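PDB 1V43: sugar-binding transport ATP-binding protein from Pyrococcus horikoshii, which probably hydrolyses ATP as the nucleotide-binding subunit of an ABC transporter, powering the uptake of sugars across the membrane. Local coordinates for residues 25-30 / 50-55; 37-42 / 193-198; 127-132 / 150-155; 182-187 / 206-211; 284-289 / 358-363. All coordinates share one frame; numbering follows the deposited sequence.

How the interactions relate
All five contacts are largely buried, but their chemistry follows their place in the fold. Interactions 1 to 4 lie in the ATP-binding cassette; interaction 5 belongs to a separate beta region, its centre about 30 Å from those of 1 and 2. Interaction 2 pairs central strands through backbone bonds. It touches interaction 1, where the helix after strand 39-43 meets an outer strand by methyl packing, and interaction 4, where a lysine and a methionine tie helix 174-191 to the end of helix 202-208. Helix 174-191 also touches interaction 3, an apolar contact between the end of helix 115-128 and helix 147-156. Interaction 5 resembles interaction 2 in its ladder, but with antiparallel strands.

Interaction 1 (25-30 / 50-55); sequences TAVNKL and KTTTLR
The helix that follows the phosphate-binding P-loop (Walker A) packs here against a bulged edge strand, A26, V27 and L30 meeting T52 and T53. K50, T51 and T52 belong to the ATP site, and the contact uses the flank of the helix from which the K50 side chain points away. V27 lies in the middle of the contact: its CG2 approaches T53 OG1 to 3.6 Å and T52 CB to 3.9 Å, crossing the T53 side chain at about a right angle. A chi1 of 174° swings CG1 away from the backbone N and leaves CG2 beside that nitrogen and over the helix. L30 meets T53 tip to tip, CD2 to CG2 at 3.6 Å, while the single CB of A26 reaches T52 OG1 at 4.0 Å, with F21 of the ATP site packing on it too. Threonine suits position 53 because its two branches differ: the methyl packs on leucine, and the hydroxyl, though flanked by carbons, hydrogen-bonds to G49 O one turn back. A26 and V27 form a classic beta bulge opposite K19, which turns both side chains toward the helix. Strand 12-21 flanks the contact, with L14 on L30, while L54 turns to strands 162-166 and 194-199.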
# COMPACT_ATOMS: atom_id res chain seq x y z
N THR A 25 12.12 -13.60 25.94
CA THR A 25 12.83 -12.33 26.00
C THR A 25 12.21 -11.45 24.92
O THR A 25 12.46 -11.63 23.73
CB THR A 25 14.34 -12.52 25.73
OG1 THR A 25 14.96 -13.13 26.87
CG2 THR A 25 15.03 -11.19 25.44
N ALA A 26 11.37 -10.50 25.34
CA ALA A 26 10.69 -9.59 24.42
C ALA A 26 11.60 -8.49 23.92
O ALA A 26 11.48 -8.06 22.78
CB ALA A 26 9.46 -8.98 25.09
N VAL A 27 12.52 -8.04 24.77
CA VAL A 27 13.48 -7.00 24.41
C VAL A 27 14.84 -7.44 24.94
O VAL A 27 15.04 -7.56 26.15
CB VAL A 27 13.09 -5.64 25.00
CG1 VAL A 27 14.18 -4.62 24.72
CG2 VAL A 27 11.76 -5.17 24.40
N ASN A 28 15.79 -7.66 24.04
CA ASN A 28 17.10 -8.16 24.44
C ASN A 28 18.25 -7.17 24.42
O ASN A 28 18.80 -6.88 23.35
CB ASN A 28 17.47 -9.35 23.55
CG ASN A 28 18.55 -10.23 24.15
OD1 ASN A 28 19.48 -9.75 24.79
ND2 ASN A 28 18.43 -11.54 23.93
N LYS A 29 18.63 -6.68 25.60
CA LYS A 29 19.75 -5.74 25.75
C LYS A 29 19.77 -4.59 24.74
O LYS A 29 20.75 -4.37 24.03
CB LYS A 29 21.09 -6.49 25.70
CG LYS A 29 21.32 -7.42 26.88
CD LYS A 29 22.74 -7.99 26.89
CE LYS A 29 22.99 -8.86 28.12
NZ LYS A 29 24.36 -9.45 28.10
N LEU A 30 18.67 -3.85 24.69
CA LEU A 30 18.55 -2.72 23.79
C LEU A 30 19.41 -1.56 24.28
O LEU A 30 19.37 -1.18 25.45
CB LEU A 30 17.07 -2.30 23.71
CG LEU A 30 16.69 -1.16 22.77
CD1 LEU A 30 17.00 -1.55 21.35
CD2 LEU A 30 15.19 -0.86 22.91
N LYS A 50 9.07 -3.59 19.82
CA LYS A 50 8.91 -2.15 19.73
C LYS A 50 7.85 -1.61 20.67
O LYS A 50 8.03 -0.57 21.29
CB LYS A 50 8.59 -1.73 18.28
CG LYS A 50 7.26 -2.22 17.72
CD LYS A 50 7.18 -1.86 16.24
CE LYS A 50 5.82 -2.18 15.65
NZ LYS A 50 5.54 -3.64 15.65
N THR A 51 6.74 -2.32 20.79
CA THR A 51 5.69 -1.87 21.68
C THR A 51 6.10 -2.01 23.14
O THR A 51 5.84 -1.12 23.96
CB THR A 51 4.39 -2.63 21.42
OG1 THR A 51 3.99 -2.40 20.06
CG2 THR A 51 3.28 -2.15 22.35
N THR A 52 6.76 -3.13 23.47
CA THR A 52 7.20 -3.36 24.83
C THR A 52 8.16 -2.24 25.23
O THR A 52 8.08 -1.72 26.34
CB THR A 52 7.92 -4.72 25.00
OG1 THR A 52 7.02 -5.79 24.66
CG2 THR A 52 8.38 -4.89 26.44
N THR A 53 9.07 -1.88 24.31
CA THR A 53 10.02 -0.80 24.55
C THR A 53 9.28 0.52 24.81
O THR A 53 9.59 1.22 25.77
CB THR A 53 10.97 -0.62 23.34
OG1 THR A 53 11.70 -1.84 23.12
CG2 THR A 53 11.97 0.52 23.59
N LEU A 54 8.30 0.85 23.98
CA LEU A 54 7.55 2.09 24.20
C LEU A 54 6.92 2.10 25.59
O LEU A 54 6.98 3.10 26.29
CB LEU A 54 6.46 2.27 23.15
CG LEU A 54 5.91 3.70 23.05
CD1 LEU A 54 6.98 4.59 22.43
CD2 LEU A 54 4.65 3.74 22.19
N ARG A 55 6.33 0.97 25.98
CA ARG A 55 5.68 0.83 27.28
C ARG A 55 6.67 0.98 28.44
O ARG A 55 6.32 1.54 29.47
CB ARG A 55 4.93 -0.51 27.36
CG ARG A 55 3.68 -0.55 26.46
CD ARG A 55 3.00 -1.92 26.43
NE ARG A 55 2.65 -2.42 27.76
CZ ARG A 55 1.61 -2.01 28.48
NH1 ARG A 55 0.78 -1.07 28.03
NH2 ARG A 55 1.40 -2.54 29.67

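Interaction 2 (37-42 / 193-198); sequences GEFLVL and VTTIYV
F39 reaches across from its strand to T195 and Y197 of the neighbouring one. From CB, the ring is sent over the adjacent strand with CG anti to the backbone N (chi1 -163°). CD1 comes to 4.2 Å from T195 CB, and CE1 lies 4.0 Å from T195 CG2, the methyl standing over one ring face, offset toward the rim, in a CH-pi contact. On the other flank CD2 faces Y197 CB at 4.2 Å, CE2 closes to 3.3 Å on the same carbon, and CZ at the tip meets Y197 CD1 at 3.4 Å. The two rings are oblique, planes at 46°. A flat phenylalanine can serve a methyl and a second ring at once; Y197 adds a hydroxyl bonded to E204. On the other face L42 CD1 sits 3.9 Å from I196 CG2, beta-branched residues and leucine filling the side toward helix 50-58. Between the faces runs the ladder: T195 N to E38 O, L40 N to T195 O, Y197 N to L40 O and L42 N to Y197 O, the last 2.6 Å long. At its start G37 N donates to T194 OG1 at 2.7 Å; the positive phi of G37 suits glycine. Such parallel pairing of the P-loop strand with a neighbour, helices covering both faces, is typical of the core sheet of P-loop NTPases.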
# COMPACT_ATOMS: atom_id res chain seq x y z
N GLY A 37 14.94 16.22 20.80
CA GLY A 37 14.20 16.81 19.71
C GLY A 37 14.08 16.01 18.43
O GLY A 37 13.53 16.53 17.47
N GLU A 38 14.57 14.77 18.37
CA GLU A 38 14.41 14.05 17.11
C GLU A 38 13.12 13.23 17.11
O GLU A 38 12.48 13.05 18.14
CB GLU A 38 15.59 13.11 16.80
CG GLU A 38 15.62 11.81 17.60
CD GLU A 38 16.71 10.84 17.13
OE1 GLU A 38 17.13 9.98 17.94
OE2 GLU A 38 17.15 10.91 15.95
N PHE A 39 12.74 12.79 15.92
CA PHE A 39 11.56 11.97 15.74
C PHE A 39 12.11 10.59 15.45
O PHE A 39 12.59 10.34 14.35
CB PHE A 39 10.75 12.47 14.53
CG PHE A 39 9.34 11.97 14.51
CD1 PHE A 39 8.28 12.87 14.53
CD2 PHE A 39 9.07 10.61 14.52
CE1 PHE A 39 6.98 12.41 14.55
CE2 PHE A 39 7.76 10.15 14.54
CZ PHE A 39 6.71 11.06 14.56
N LEU A 40 12.11 9.72 16.44
CA LEU A 40 12.63 8.38 16.21
C LEU A 40 11.49 7.39 16.03
O LEU A 40 10.61 7.30 16.86
CB LEU A 40 13.49 7.91 17.37
CG LEU A 40 13.88 6.42 17.27
CD1 LEU A 40 14.92 6.23 16.15
CD2 LEU A 40 14.43 5.94 18.60
N VAL A 41 11.53 6.65 14.92
CA VAL A 41 10.51 5.63 14.68
C VAL A 41 11.08 4.25 15.02
O VAL A 41 12.21 3.93 14.64
CB VAL A 41 10.07 5.56 13.19
CG1 VAL A 41 9.16 4.35 12.99
CG2 VAL A 41 9.33 6.83 12.79
N LEU A 42 10.32 3.47 15.78
CA LEU A 42 10.72 2.11 16.09
C LEU A 42 9.89 1.30 15.09
O LEU A 42 8.66 1.24 15.18
CB LEU A 42 10.36 1.74 17.53
CG LEU A 42 10.94 2.60 18.65
CD1 LEU A 42 10.51 2.01 19.99
CD2 LEU A 42 12.47 2.68 18.52
N VAL A 193 9.87 18.45 20.09
CA VAL A 193 9.73 17.59 21.27
C VAL A 193 10.23 16.19 20.87
O VAL A 193 9.83 15.66 19.83
CB VAL A 193 8.24 17.49 21.79
CG1 VAL A 193 7.30 16.90 20.71
CG2 VAL A 193 8.21 16.59 23.03
N THR A 194 11.11 15.60 21.68
CA THR A 194 11.64 14.25 21.41
C THR A 194 10.46 13.31 21.27
O THR A 194 9.63 13.23 22.16
CB THR A 194 12.57 13.78 22.54
OG1 THR A 194 13.64 14.72 22.68
CG2 THR A 194 13.15 12.43 22.22
N THR A 195 10.38 12.60 20.16
CA THR A 195 9.24 11.73 19.88
C THR A 195 9.71 10.33 19.51
O THR A 195 10.58 10.18 18.65
CB THR A 195 8.38 12.32 18.69
OG1 THR A 195 7.96 13.64 19.02
CG2 THR A 195 7.14 11.48 18.40
N ILE A 196 9.13 9.33 20.16
CA ILE A 196 9.43 7.93 19.92
C ILE A 196 8.11 7.38 19.36
O ILE A 196 7.08 7.36 20.04
CB ILE A 196 9.89 7.24 21.22
CG1 ILE A 196 11.11 8.01 21.77
CG2 ILE A 196 10.27 5.77 20.94
CD1 ILE A 196 11.61 7.55 23.10
N TYR A 197 8.17 6.96 18.11
CA TYR A 197 7.01 6.51 17.36
C TYR A 197 7.09 5.05 16.93
O TYR A 197 8.02 4.66 16.23
CB TYR A 197 6.89 7.41 16.13
CG TYR A 197 5.59 7.40 15.38
CD1 TYR A 197 4.67 8.45 15.51
CD2 TYR A 197 5.31 6.40 14.45
CE1 TYR A 197 3.51 8.51 14.73
CE2 TYR A 197 4.15 6.45 13.66
CZ TYR A 197 3.27 7.51 13.82
OH TYR A 197 2.16 7.56 13.02
N VAL A 198 6.10 4.27 17.34
CA VAL A 198 6.05 2.85 17.01
C VAL A 198 5.11 2.51 15.85
O VAL A 198 3.94 2.88 15.86
CB VAL A 198 5.59 2.03 18.22
CG1 VAL A 198 5.23 0.61 17.78
CG2 VAL A 198 6.67 2.02 19.29

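Interaction 3 (127-132 / 150-155); sequences ELLQIE and VAVARA
L129 and I131 reach V150, V152 and A153 through two unlike first torsions. L129 holds CG anti to its carbonyl carbon (chi1 -86°), which directs CG and both methyls onto V152 and A153, whereas I131 places CG1 between backbone N and carbonyl carbon (chi1 50°), and the extended remainder carries CD1 out to the helix. The chain that bears them ends helix 115-128 in a Schellman motif: Q130 takes positive phi, and its N bonds back to E127 O at 3.0 Å. That reversal lets L129 and I131, on either side of Q130, both face helix 147-156 in the helical part of the cassette. L129 CD1 meets V152 CB at 3.8 Å, the two side chains crossing at about a right angle, and CD2 rests 3.7 Å from A153 CA. Alanine suits this place because its lone methyl lets the leucine lie close to the helix backbone. R149, on the same helix, hydrogen-bonds to L129 O and Q130 O. Helix 100-105 adds I104 beside I131 and A153, and L187 of helix 174-191 lies on V152. Apolar throughout, the packing finishes at I131 CD1, which touches A153 CB at 3.9 Å and V150 CA at 4.0 Å.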
# COMPACT_ATOMS: atom_id res chain seq x y z
N GLU A 127 -4.37 26.00 18.26
CA GLU A 127 -3.83 26.75 17.14
C GLU A 127 -2.80 25.89 16.40
O GLU A 127 -2.79 25.84 15.16
CB GLU A 127 -3.20 28.06 17.63
CG GLU A 127 -2.71 29.01 16.53
CD GLU A 127 -1.48 28.49 15.78
OE1 GLU A 127 -0.55 27.95 16.43
OE2 GLU A 127 -1.43 28.62 14.53
N LEU A 128 -1.96 25.18 17.15
CA LEU A 128 -0.93 24.32 16.58
C LEU A 128 -1.51 23.21 15.72
O LEU A 128 -0.91 22.83 14.72
CB LEU A 128 -0.07 23.70 17.69
CG LEU A 128 0.99 24.64 18.24
CD1 LEU A 128 1.65 24.06 19.46
CD2 LEU A 128 2.01 24.92 17.15
N LEU A 129 -2.68 22.71 16.09
CA LEU A 129 -3.33 21.66 15.31
C LEU A 129 -4.34 22.24 14.30
O LEU A 129 -5.00 21.49 13.58
CB LEU A 129 -4.01 20.67 16.25
CG LEU A 129 -3.21 19.51 16.86
CD1 LEU A 129 -2.76 18.59 15.73
CD2 LEU A 129 -2.01 20.02 17.66
N GLN A 130 -4.45 23.56 14.26
CA GLN A 130 -5.38 24.23 13.36
C GLN A 130 -6.82 23.78 13.60
O GLN A 130 -7.58 23.54 12.67
CB GLN A 130 -4.99 23.97 11.89
CG GLN A 130 -3.74 24.72 11.45
CD GLN A 130 -2.91 23.92 10.46
OE1 GLN A 130 -2.44 22.82 10.77
NE2 GLN A 130 -2.71 24.48 9.26
N ILE A 131 -7.19 23.65 14.87
CA ILE A 131 -8.55 23.25 15.20
C ILE A 131 -9.21 24.29 16.11
O ILE A 131 -10.20 23.99 16.76
CB ILE A 131 -8.58 21.88 15.91
CG1 ILE A 131 -7.57 21.88 17.06
CG2 ILE A 131 -8.29 20.75 14.92
CD1 ILE A 131 -7.72 20.71 18.01
N GLU A 132 -8.67 25.52 16.14
CA GLU A 132 -9.24 26.56 17.01
C GLU A 132 -10.72 26.81 16.76
O GLU A 132 -11.44 27.20 17.67
CB GLU A 132 -8.52 27.91 16.84
CG GLU A 132 -7.06 27.83 16.46
CD GLU A 132 -6.83 27.99 14.96
OE1 GLU A 132 -7.14 27.05 14.18
OE2 GLU A 132 -6.35 29.07 14.57
N VAL A 150 -7.60 16.44 17.24
CA VAL A 150 -7.97 16.74 18.61
C VAL A 150 -7.17 15.88 19.58
O VAL A 150 -6.72 16.35 20.62
CB VAL A 150 -9.48 16.50 18.88
CG1 VAL A 150 -9.81 16.84 20.33
CG2 VAL A 150 -10.32 17.34 17.92
N ALA A 151 -7.02 14.61 19.22
CA ALA A 151 -6.27 13.67 20.05
C ALA A 151 -4.82 14.13 20.21
O ALA A 151 -4.24 14.03 21.29
CB ALA A 151 -6.32 12.26 19.42
N VAL A 152 -4.24 14.64 19.12
CA VAL A 152 -2.85 15.10 19.18
C VAL A 152 -2.72 16.35 20.03
O VAL A 152 -1.79 16.46 20.82
CB VAL A 152 -2.29 15.41 17.79
CG1 VAL A 152 -0.87 15.94 17.92
CG2 VAL A 152 -2.32 14.17 16.92
N ALA A 153 -3.66 17.29 19.89
CA ALA A 153 -3.62 18.53 20.67
C ALA A 153 -3.67 18.17 22.15
O ALA A 153 -2.99 18.79 22.97
CB ALA A 153 -4.80 19.46 20.31
N ARG A 154 -4.47 17.17 22.49
CA ARG A 154 -4.58 16.75 23.88
C ARG A 154 -3.27 16.15 24.37
O ARG A 154 -2.87 16.38 25.51
CB ARG A 154 -5.70 15.71 24.04
CG ARG A 154 -5.86 15.25 25.48
CD ARG A 154 -7.09 14.37 25.63
NE ARG A 154 -7.06 13.25 24.69
CZ ARG A 154 -8.09 12.45 24.43
NH1 ARG A 154 -9.25 12.64 25.04
NH2 ARG A 154 -7.95 11.46 23.55
N ALA A 155 -2.60 15.39 23.51
CA ALA A 155 -1.32 14.80 23.89
C ALA A 155 -0.28 15.88 24.11
O ALA A 155 0.50 15.81 25.06
CB ALA A 155 -0.85 13.80 22.82

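Interaction 4 (182-187 / 206-211); sequences AEIKKL and MTMGDR
K185 and I184 of helix 174-191 meet M208 and D210, at and just beyond the end of helix 202-208, by polar and apolar contacts. The polar part gathers at K185 NZ, which donates to M208 O, the modelled 2.5 Å being shorter than expected and doubtful in its exact length, and forms a salt bridge with D210 OD1, its hydrogen bond long and weak at 3.3 Å. The bend at chi2 (40°) lays CD and CE beside M208 O, each at 3.4 Å, and the turn at chi4 (-84°) brings NZ onto that oxygen. A lysine suits the spot: its carbon chain tolerates burial while its charge answers a helix-end carbonyl and a carboxylate. A methionine at K185 would probably leave M208 O without this donor and D210 OD1 without its positive mate. D210 OD2 in turn accepts from F39 N. M208 carries the apolar part: its chain, bent at chi3 (99°), crosses obliquely to I184, and CE lies 3.3 Å from I184 CG2, closer than usual carbon contact, so the exact fit is doubtful. F39 of strand 39-43 touches I184, K185 and M208 alike, so the two helices meet over the central sheet, and F316 of the second subunit packs on K185.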
# COMPACT_ATOMS: atom_id res chain seq x y z
N ALA A 182 2.01 13.69 7.63
CA ALA A 182 2.56 15.01 7.38
C ALA A 182 2.22 15.97 8.51
O ALA A 182 3.07 16.72 8.97
CB ALA A 182 2.04 15.56 6.05
N GLU A 183 0.96 15.97 8.93
CA GLU A 183 0.52 16.85 10.01
C GLU A 183 1.35 16.59 11.29
O GLU A 183 1.93 17.50 11.84
CB GLU A 183 -0.97 16.59 10.28
CG GLU A 183 -1.57 17.41 11.40
CD GLU A 183 -1.50 18.90 11.13
OE1 GLU A 183 -1.36 19.28 9.95
OE2 GLU A 183 -1.59 19.68 12.10
N ILE A 184 1.42 15.34 11.72
CA ILE A 184 2.18 15.01 12.92
C ILE A 184 3.68 15.37 12.80
O ILE A 184 4.23 16.00 13.71
CB ILE A 184 1.97 13.52 13.28
CG1 ILE A 184 0.56 13.36 13.87
CG2 ILE A 184 3.05 13.02 14.27
CD1 ILE A 184 0.06 11.92 13.94
N LYS A 185 4.31 15.01 11.68
CA LYS A 185 5.72 15.29 11.46
C LYS A 185 6.03 16.80 11.50
O LYS A 185 6.95 17.24 12.18
CB LYS A 185 6.19 14.67 10.14
CG LYS A 185 7.70 14.82 9.87
CD LYS A 185 8.52 14.61 11.14
CE LYS A 185 10.01 14.81 10.93
NZ LYS A 185 10.68 13.60 10.42
N LYS A 186 5.25 17.60 10.77
CA LYS A 186 5.47 19.04 10.78
C LYS A 186 5.30 19.64 12.17
O LYS A 186 6.04 20.53 12.56
CB LYS A 186 4.52 19.75 9.83
CG LYS A 186 4.75 19.49 8.36
CD LYS A 186 3.65 20.25 7.64
CE LYS A 186 3.66 20.08 6.16
NZ LYS A 186 2.44 20.76 5.62
N LEU A 187 4.29 19.17 12.90
CA LEU A 187 4.04 19.63 14.25
C LEU A 187 5.26 19.34 15.14
O LEU A 187 5.71 20.20 15.89
CB LEU A 187 2.82 18.92 14.83
CG LEU A 187 2.55 19.19 16.31
CD1 LEU A 187 2.15 20.64 16.47
CD2 LEU A 187 1.45 18.27 16.85
N MET A 206 9.44 5.59 7.00
CA MET A 206 10.28 6.38 6.11
C MET A 206 9.79 7.81 5.97
O MET A 206 10.58 8.73 5.76
CB MET A 206 10.32 5.74 4.72
CG MET A 206 11.11 4.43 4.64
SD MET A 206 12.87 4.73 4.81
CE MET A 206 13.29 5.18 3.13
N THR A 207 8.49 8.00 6.10
CA THR A 207 7.87 9.31 5.99
C THR A 207 8.05 10.17 7.23
O THR A 207 8.24 11.39 7.13
CB THR A 207 6.34 9.22 5.81
OG1 THR A 207 6.04 8.37 4.69
CG2 THR A 207 5.76 10.60 5.61
N MET A 208 8.02 9.55 8.39
CA MET A 208 8.09 10.33 9.61
C MET A 208 9.38 10.42 10.43
O MET A 208 9.65 11.45 11.05
CB MET A 208 6.93 9.91 10.50
CG MET A 208 5.56 10.21 9.84
SD MET A 208 4.25 9.49 10.79
CE MET A 208 3.74 10.96 11.72
N GLY A 209 10.18 9.37 10.44
CA GLY A 209 11.38 9.41 11.26
C GLY A 209 12.60 10.15 10.76
O GLY A 209 12.94 10.09 9.58
N ASP A 210 13.25 10.88 11.67
CA ASP A 210 14.49 11.57 11.32
C ASP A 210 15.44 10.39 11.27
O ASP A 210 16.41 10.36 10.51
CB ASP A 210 14.92 12.53 12.44
CG ASP A 210 14.00 13.73 12.55
OD1 ASP A 210 13.69 14.34 11.50
OD2 ASP A 210 13.60 14.07 13.69
N ARG A 211 15.12 9.42 12.11
CA ARG A 211 15.88 8.19 12.17
C ARG A 211 14.90 7.07 12.39
O ARG A 211 13.80 7.27 12.91
CB ARG A 211 16.92 8.24 13.28
CG ARG A 211 18.17 9.07 12.93
CD ARG A 211 19.34 8.65 13.82
NE ARG A 211 19.05 8.81 15.24
CZ ARG A 211 19.76 8.24 16.21
NH1 ARG A 211 19.44 8.43 17.48
NH2 ARG A 211 20.79 7.47 15.90

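Interaction 5 (284-289 / 358-363); sequences VLFGIR and DMIHVF
F286 and I360 cross with ring edge against branched chain: I360 CD1 lies close to the ring plane at the edge, 3.3 Å from CE1, and I360 CG2 is 3.4 Å from the same atom. With chi1 at 170°, CG lies opposite the backbone N and the ring tilts along the strand toward I360 instead of over its paired neighbour V362. On this face V284 CG2 also touches V362 CG1 at 3.6 Å, and M355 covers both F286 and I360. An alanine at F286 would probably open a gap beside I360, leaving its CD1 and CG2 without the ring edge they pack on. The other face carries L285, H361 and F363. L285 and F363 stand as a pair, CB to CB at 4.2 Å, and the F363 ring swings over G287, where a side chain would crowd it; glycine therefore fits. The H361 ring has its edge near G287 O, and NE2 shares a water with R289 NE, 3.0 Å from that nitrogen. The backbones are laced in antiparallel fashion. L285 and F363 exchange two bonds, each 2.7 Å and lying in the carbonyl plane. G287 and H361 exchange two more; there G287 N sits above the carbonyl plane of H361, 43° out of it. F286 and V362, between them, form a non-hydrogen-bonded pair. V236 and A239 of helix 236-241 pack on F363. Such antiparallel pairing, joining strand 283-288 to the late strand 361-364, is consistent with the OB-like (TOBE) regulatory region of MalK-type ATPases.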
# COMPACT_ATOMS: atom_id res chain seq x y z
N VAL A 284 26.98 -16.53 -1.30
CA VAL A 284 26.53 -15.32 -0.63
C VAL A 284 25.16 -14.93 -1.17
O VAL A 284 24.71 -15.49 -2.17
CB VAL A 284 27.52 -14.16 -0.86
CG1 VAL A 284 28.84 -14.46 -0.19
CG2 VAL A 284 27.74 -13.93 -2.36
N LEU A 285 24.49 -14.00 -0.51
CA LEU A 285 23.17 -13.58 -0.96
C LEU A 285 23.30 -12.26 -1.72
O LEU A 285 23.79 -11.26 -1.19
CB LEU A 285 22.23 -13.43 0.23
CG LEU A 285 22.02 -14.70 1.07
CD1 LEU A 285 21.06 -14.42 2.20
CD2 LEU A 285 21.47 -15.83 0.19
N PHE A 286 22.90 -12.29 -2.99
CA PHE A 286 22.93 -11.14 -3.89
C PHE A 286 21.60 -10.39 -3.77
O PHE A 286 20.54 -11.01 -3.70
CB PHE A 286 23.12 -11.63 -5.33
CG PHE A 286 22.94 -10.56 -6.37
CD1 PHE A 286 23.91 -9.59 -6.58
CD2 PHE A 286 21.80 -10.54 -7.17
CE1 PHE A 286 23.75 -8.62 -7.56
CE2 PHE A 286 21.64 -9.57 -8.15
CZ PHE A 286 22.62 -8.61 -8.35
N GLY A 287 21.65 -9.07 -3.77
CA GLY A 287 20.43 -8.30 -3.67
C GLY A 287 20.42 -7.05 -4.53
O GLY A 287 21.40 -6.32 -4.60
N ILE A 288 19.30 -6.82 -5.20
CA ILE A 288 19.14 -5.63 -6.03
C ILE A 288 17.66 -5.31 -6.01
O ILE A 288 16.83 -6.20 -6.19
CB ILE A 288 19.66 -5.84 -7.48
CG1 ILE A 288 19.57 -4.52 -8.24
CG2 ILE A 288 18.89 -6.95 -8.18
CD1 ILE A 288 20.08 -4.60 -9.63
N ARG A 289 17.31 -4.05 -5.75
CA ARG A 289 15.90 -3.64 -5.66
C ARG A 289 15.23 -3.50 -7.02
O ARG A 289 15.87 -3.06 -7.97
CB ARG A 289 15.77 -2.31 -4.91
CG ARG A 289 16.23 -2.33 -3.46
CD ARG A 289 15.84 -1.04 -2.79
NE ARG A 289 16.39 -0.89 -1.45
CZ ARG A 289 15.83 -1.35 -0.34
NH1 ARG A 289 14.69 -2.02 -0.39
NH2 ARG A 289 16.40 -1.09 0.84
N ASP A 358 25.82 -0.08 -9.16
CA ASP A 358 26.14 0.76 -8.02
C ASP A 358 25.09 0.64 -6.91
O ASP A 358 25.31 1.12 -5.80
CB ASP A 358 26.29 2.21 -8.47
CG ASP A 358 27.60 2.46 -9.22
OD1 ASP A 358 27.60 3.28 -10.16
OD2 ASP A 358 28.62 1.84 -8.86
N MET A 359 23.97 0.01 -7.21
CA MET A 359 22.89 -0.17 -6.23
C MET A 359 22.80 -1.63 -5.76
O MET A 359 21.81 -2.02 -5.15
CB MET A 359 21.54 0.24 -6.83
CG MET A 359 21.45 1.70 -7.27
SD MET A 359 21.87 2.86 -5.95
CE MET A 359 20.37 3.04 -5.16
N ILE A 360 23.83 -2.41 -6.03
CA ILE A 360 23.83 -3.82 -5.64
C ILE A 360 24.27 -4.07 -4.20
O ILE A 360 25.02 -3.29 -3.63
CB ILE A 360 24.72 -4.63 -6.61
CG1 ILE A 360 23.95 -4.86 -7.91
CG2 ILE A 360 25.15 -5.94 -5.97
CD1 ILE A 360 24.67 -5.72 -8.92
N HIS A 361 23.78 -5.16 -3.63
CA HIS A 361 24.14 -5.55 -2.27
C HIS A 361 24.54 -7.03 -2.26
O HIS A 361 24.15 -7.80 -3.14
CB HIS A 361 22.95 -5.35 -1.32
CG HIS A 361 22.42 -3.94 -1.29
ND1 HIS A 361 22.97 -2.96 -0.50
CD2 HIS A 361 21.45 -3.34 -2.02
CE1 HIS A 361 22.36 -1.81 -0.74
NE2 HIS A 361 21.43 -2.02 -1.66
N VAL A 362 25.33 -7.41 -1.25
CA VAL A 362 25.79 -8.78 -1.08
C VAL A 362 25.78 -9.06 0.42
O VAL A 362 26.39 -8.33 1.19
CB VAL A 362 27.24 -8.97 -1.59
CG1 VAL A 362 27.61 -10.46 -1.50
CG2 VAL A 362 27.38 -8.44 -3.01
N PHE A 363 25.08 -10.10 0.84
CA PHE A 363 25.01 -10.43 2.26
C PHE A 363 25.57 -11.83 2.54
O PHE A 363 25.35 -12.77 1.77
CB PHE A 363 23.55 -10.38 2.76
CG PHE A 363 22.80 -9.12 2.38
CD1 PHE A 363 22.27 -8.97 1.10
CD2 PHE A 363 22.62 -8.09 3.31
CE1 PHE A 363 21.55 -7.81 0.75
CE2 PHE A 363 21.91 -6.93 2.98
CZ PHE A 363 21.38 -6.79 1.69
O HOH W 1 19.28 -0.16 -1.19